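Local coordinates for LanC-like protein GCR2 (Arabidopsis thaliana, PDB 3T33) that binds zinc and may play a role in abscisic acid signalling as a member of the LanC-like protein family, at residues H334-N339 against A363-D368. Residues are numbered along the deposited sequence; the frame is centred on the assembly and turned at random.
Sequences HGISGN and ASFLLD. With ZN (zinc ion), chain B.
Ile336, in the first turn of helix 336-350, meets Leu366 and Phe365 of helix 353-375 with separate branches, and following it outward from CB gives most of the contact. Ile336 CB lies 4.0 Å from Leu366 CG. Ile336 CG2 then goes to Leu366, sitting 3.7 Å from Leu366 CD1 and about as close to CG, with the two side chains lying alongside one another and pointing opposite ways. The other branch keeps CG1 beside the backbone N (chi1 -57°) and runs on through an extended chi2 of 171°, which carries CD1 past Leu366 to the phenylalanine. There Ile336 CD1 comes 3.6 Å from Phe365 CE1 and equally near CD1 of that ring, approaching obliquely, the isoleucine side chain roughly perpendicular to that of Phe365. Phe365 reaches this place with CG anti to its backbone N (chi1 180°); its ring also meets that of Phe11.

Leu366 has a second, less certain neighbour: in one of two conformers of Ser337, Leu366 CD1 lies 3.4 Å from Ser337 OG, a methyl against a hydroxyl. In that conformer the hydroxyl is hydrogen-bonded to Val330 O, in the loop leading to the helix. No hydrogen bond links the two segments, and the contact is apolar and buried, with Met395 and Met398 of helix 392-402 touching both Ser337 and Leu366.

Gly335 stands at the N-cap, with Gly335 O accepting from Asn339 N at 3.1 Å. Just before it, His334 ND1 binds the zinc ion at 1.9 Å, alongside Cys288 and Cys333. The end of the 325-335 loop thus carries the Cys-His-Gly sequence of the LanC-like zinc site, completed by Cys288, into a helix that packs on its successor in the surrounding helical barrel.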
# COMPACT_ATOMS: atom_id res chain seq x y z
N HIS A 334 -5.79 -1.60 -7.15
CA HIS A 334 -5.43 -1.69 -8.56
C HIS A 334 -5.81 -0.42 -9.31
O HIS A 334 -6.78 -0.40 -10.07
CB HIS A 334 -6.11 -2.90 -9.21
CG HIS A 334 -7.43 -3.25 -8.60
ND1 HIS A 334 -7.56 -4.15 -7.57
CD2 HIS A 334 -8.68 -2.82 -8.89
CE1 HIS A 334 -8.84 -4.26 -7.24
NE2 HIS A 334 -9.54 -3.46 -8.02
N GLY A 335 -5.04 0.64 -9.10
CA GLY A 335 -5.29 1.91 -9.75
C GLY A 335 -4.07 2.82 -9.75
O GLY A 335 -2.96 2.38 -9.46
N ILE A 336 -4.29 4.09 -10.08
CA ILE A 336 -3.21 5.06 -10.12
C ILE A 336 -2.74 5.50 -8.73
O ILE A 336 -1.56 5.45 -8.45
CB ILE A 336 -3.57 6.26 -11.01
CG1 ILE A 336 -3.92 5.73 -12.42
CG2 ILE A 336 -2.40 7.27 -11.06
CD1 ILE A 336 -4.52 6.77 -13.41
N SER A 337 -3.63 5.84 -7.80
CA SER A 337 -3.14 6.24 -6.47
C SER A 337 -2.16 5.16 -5.93
O SER A 337 -1.13 5.48 -5.32
CB SER A 337 -4.28 6.50 -5.47
OG SER A 337 -5.29 7.39 -5.98
N GLY A 338 -2.46 3.88 -6.19
CA GLY A 338 -1.66 2.79 -5.61
C GLY A 338 -0.37 2.64 -6.37
O GLY A 338 0.69 2.49 -5.76
N ASN A 339 -0.44 2.69 -7.71
CA ASN A 339 0.80 2.63 -8.51
C ASN A 339 1.80 3.82 -8.29
O ASN A 339 3.01 3.65 -8.39
CB ASN A 339 0.49 2.38 -9.97
CG ASN A 339 -0.22 1.04 -10.18
OD1 ASN A 339 -0.63 0.73 -11.25
ND2 ASN A 339 -0.41 0.30 -9.14
N ALA A 363 0.39 11.59 -9.73
CA ALA A 363 -0.46 12.39 -8.89
C ALA A 363 -1.08 13.58 -9.64
O ALA A 363 -2.27 13.90 -9.43
CB ALA A 363 0.28 12.88 -7.68
N SER A 364 -0.27 14.24 -10.48
CA SER A 364 -0.82 15.32 -11.33
C SER A 364 -1.84 14.83 -12.27
O SER A 364 -2.88 15.49 -12.42
CB SER A 364 0.29 16.01 -12.10
OG SER A 364 1.26 16.40 -11.17
N PHE A 365 -1.61 13.66 -12.88
CA PHE A 365 -2.63 13.07 -13.76
C PHE A 365 -3.96 12.93 -13.04
O PHE A 365 -5.00 13.44 -13.50
CB PHE A 365 -2.19 11.70 -14.28
CG PHE A 365 -3.23 11.04 -15.19
CD1 PHE A 365 -4.21 10.18 -14.67
CD2 PHE A 365 -3.22 11.28 -16.57
CE1 PHE A 365 -5.20 9.60 -15.53
CE2 PHE A 365 -4.19 10.69 -17.41
CZ PHE A 365 -5.17 9.86 -16.89
N LEU A 366 -3.93 12.27 -11.87
CA LEU A 366 -5.13 12.16 -11.05
C LEU A 366 -5.76 13.49 -10.66
O LEU A 366 -6.98 13.66 -10.75
CB LEU A 366 -4.84 11.38 -9.74
CG LEU A 366 -4.78 9.89 -9.89
CD1 LEU A 366 -4.28 9.34 -8.60
CD2 LEU A 366 -6.21 9.43 -10.18
N LEU A 367 -4.98 14.43 -10.18
CA LEU A 367 -5.64 15.70 -9.84
C LEU A 367 -6.25 16.40 -11.05
O LEU A 367 -7.37 16.98 -10.98
CB LEU A 367 -4.67 16.62 -9.16
CG LEU A 367 -5.16 17.95 -8.54
CD1 LEU A 367 -4.27 18.23 -7.37
CD2 LEU A 367 -5.03 19.12 -9.49
N ASP A 368 -5.56 16.35 -12.18
CA ASP A 368 -6.00 17.13 -13.34
C ASP A 368 -7.22 16.47 -14.04
O ASP A 368 -8.14 17.17 -14.48
CB ASP A 368 -4.81 17.34 -14.32
CG ASP A 368 -5.08 18.44 -15.39
OD1 ASP A 368 -5.14 19.64 -15.05
OD2 ASP A 368 -5.22 18.07 -16.57
ZN ZN B . -6.75 -5.17 -6.21